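Local coordinates for sugar ABC transporter substrate-binding protein, BlMnBP1 (Bifidobacterium animalis subsp. lactis ATCC 27673, PDB 6I5R) that binds mannobiose and probably delivers manno-oligosaccharides from beta-mannan to an ABC transporter for uptake into the cell, at residues 98-103 against 335-340. Residues are numbered along the deposited sequence; the frame is centred on the assembly and turned at random.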
loop_
_atom_site.group_PDB
_atom_site.type_symbol
_atom_site.label_atom_id
_atom_site.label_comp_id
_atom_site.label_asym_id
_atom_site.label_seq_id
_atom_site.Cartn_x
_atom_site.Cartn_y
_atom_site.Cartn_z
ATOM N N TRP A 98 18.357 2.916 -14.318
ATOM C CA TRP A 98 17.037 2.314 -14.222
ATOM C C TRP A 98 16.172 3.095 -15.189
ATOM O O TRP A 98 16.465 4.245 -15.497
ATOM C CB TRP A 98 16.471 2.373 -12.791
ATOM C CG TRP A 98 16.376 3.765 -12.283
ATOM C CD1 TRP A 98 17.386 4.517 -11.742
ATOM C CD2 TRP A 98 15.209 4.601 -12.274
ATOM N NE1 TRP A 98 16.915 5.767 -11.404
ATOM C CE2 TRP A 98 15.589 5.848 -11.735
ATOM C CE3 TRP A 98 13.889 4.416 -12.674
ATOM C CZ2 TRP A 98 14.698 6.892 -11.584
ATOM C CZ3 TRP A 98 12.998 5.460 -12.517
ATOM C CH2 TRP A 98 13.412 6.684 -11.975
ATOM N N ASP A 99 15.131 2.473 -15.675
ATOM C CA ASP A 99 14.221 3.135 -16.596
ATOM C C ASP A 99 12.824 3.284 -16.034
ATOM O O ASP A 99 12.205 4.334 -16.217
ATOM C CB ASP A 99 14.169 2.345 -17.898
ATOM C CG ASP A 99 15.526 2.334 -18.605
ATOM O OD1 ASP A 99 15.908 3.388 -19.174
ATOM O OD2 ASP A 99 16.220 1.294 -18.551
ATOM N N ILE A 100 12.332 2.250 -15.369
ATOM C CA ILE A 100 11.089 2.285 -14.607
ATOM C C ILE A 100 11.387 1.762 -13.212
ATOM O O ILE A 100 12.055 0.735 -13.078
ATOM C CB ILE A 100 9.997 1.395 -15.224
ATOM C CG1 ILE A 100 9.632 1.809 -16.628
ATOM C CG2 ILE A 100 8.736 1.391 -14.315
ATOM C CD1 ILE A 100 8.998 0.660 -17.370
ATOM N N MET A 101 10.852 2.430 -12.184
ATOM C CA MET A 101 10.810 1.863 -10.840
ATOM C C MET A 101 9.426 2.095 -10.243
ATOM O O MET A 101 8.636 2.909 -10.738
ATOM C CB MET A 101 11.873 2.455 -9.898
ATOM C CG MET A 101 11.657 3.885 -9.535
ATOM S SD MET A 101 12.590 4.419 -8.076
ATOM C CE MET A 101 14.284 4.162 -8.691
ATOM N N MET A 102 9.126 1.365 -9.170
ATOM C CA MET A 102 7.951 1.697 -8.373
ATOM C C MET A 102 8.364 2.852 -7.461
ATOM O O MET A 102 9.374 2.766 -6.747
ATOM C CB MET A 102 7.449 0.485 -7.583
ATOM C CG MET A 102 7.297 -0.765 -8.414
ATOM S SD MET A 102 6.479 -0.606 -10.031
ATOM C CE MET A 102 4.764 -0.252 -9.583
ATOM N N ILE A 103 7.603 3.934 -7.502
ATOM C CA ILE A 103 7.970 5.167 -6.826
ATOM C C ILE A 103 8.059 4.938 -5.321
ATOM O O ILE A 103 7.091 4.475 -4.695
ATOM C CB ILE A 103 6.962 6.281 -7.128
ATOM C CG1 ILE A 103 6.956 6.568 -8.621
ATOM C CG2 ILE A 103 7.282 7.498 -6.306
ATOM C CD1 ILE A 103 5.814 7.390 -9.096
ATOM N N GLU A 335 10.112 6.541 -24.026
ATOM C CA GLU A 335 8.925 6.106 -24.747
ATOM C C GLU A 335 8.729 4.602 -24.615
ATOM O O GLU A 335 7.608 4.132 -24.364
ATOM C CB GLU A 335 9.037 6.513 -26.222
ATOM C CG GLU A 335 7.739 6.324 -26.978
ATOM C CD GLU A 335 7.878 6.576 -28.463
ATOM O OE1 GLU A 335 8.821 7.311 -28.864
ATOM O OE2 GLU A 335 7.018 6.056 -29.211
ATOM N N ALA A 336 9.812 3.830 -24.719
ATOM C CA ALA A 336 9.703 2.395 -24.501
ATOM C C ALA A 336 9.123 2.107 -23.122
ATOM O O ALA A 336 8.267 1.237 -22.968
ATOM C CB ALA A 336 11.061 1.725 -24.646
ATOM N N SER A 337 9.565 2.861 -22.119
ATOM C CA SER A 337 9.111 2.619 -20.751
ATOM C C SER A 337 7.640 2.975 -20.596
ATOM O O SER A 337 6.907 2.296 -19.872
ATOM C CB SER A 337 9.961 3.430 -19.772
ATOM O OG SER A 337 11.307 2.984 -19.731
ATOM N N MET A 338 7.198 4.053 -21.260
ATOM C CA MET A 338 5.806 4.482 -21.129
ATOM C C MET A 338 4.876 3.523 -21.859
ATOM O O MET A 338 3.744 3.274 -21.405
ATOM C CB MET A 338 5.638 5.917 -21.647
ATOM C CG MET A 338 4.285 6.510 -21.323
ATOM S SD MET A 338 4.104 8.276 -21.738
ATOM C CE MET A 338 5.511 9.059 -20.950
ATOM N N ILE A 339 5.351 2.957 -22.971
ATOM C CA ILE A 339 4.626 1.875 -23.630
ATOM C C ILE A 339 4.470 0.678 -22.697
ATOM O O ILE A 339 3.375 0.136 -22.546
ATOM C CB ILE A 339 5.339 1.484 -24.936
ATOM C CG1 ILE A 339 5.306 2.678 -25.889
ATOM C CG2 ILE A 339 4.708 0.248 -25.543
ATOM C CD1 ILE A 339 6.092 2.489 -27.187
ATOM N N PHE A 340 5.558 0.248 -22.041
ATOM C CA PHE A 340 5.451 -0.893 -21.138
ATOM C C PHE A 340 4.514 -0.598 -19.964
ATOM O O PHE A 340 3.734 -1.460 -19.553
ATOM C CB PHE A 340 6.843 -1.302 -20.632
ATOM C CG PHE A 340 6.802 -2.469 -19.687
ATOM C CD1 PHE A 340 6.498 -3.735 -20.159
ATOM C CD2 PHE A 340 7.034 -2.294 -18.340
ATOM C CE1 PHE A 340 6.405 -4.804 -19.304
ATOM C CE2 PHE A 340 6.950 -3.379 -17.467
ATOM C CZ PHE A 340 6.647 -4.630 -17.958
#
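Helix 331-346 packs beside strand 100-102 at Ile100, whose CA lies 6.5 Å from Ser337 CA, and no hydrogen bond joins the two segments. This is a helix against a sheet in one lobe of the periplasmic-binding-protein fold, where strand 100-102 runs parallel to strand 38-44 and antiparallel to strand 314-325. Ile100 and Ser337 share most of the contact. Ile100 CG1 stands anti to the carbonyl carbon (chi1 -60°), which lays the longer branch, CG1 and CD1, against the helix, and CG1 meets Ser337 CB at 3.6 Å. A small serine lets this side chain come close to the helix backbone: Ile100 CD1 reaches 3.6 Å from Ser337 O. The buried hydroxyl is satisfied by its own helix, through a hydrogen bond to the carbonyl oxygen of Lys333. Asp99 touches that hydroxyl with its methylene, CB lying 3.5 Å from Ser337 OG, while its short carboxylate accepts, through OD2, a hydrogen bond from Thr41 N on the neighbouring strand. One turn further along the helix, Phe340 packs edge-to-face with Phe42 and Phe66. Long and apolar, Ile100 reaches this ring too: its methyl CD1 meets the ring edge, near the ring plane, 3.7 Å from Phe340 CD2.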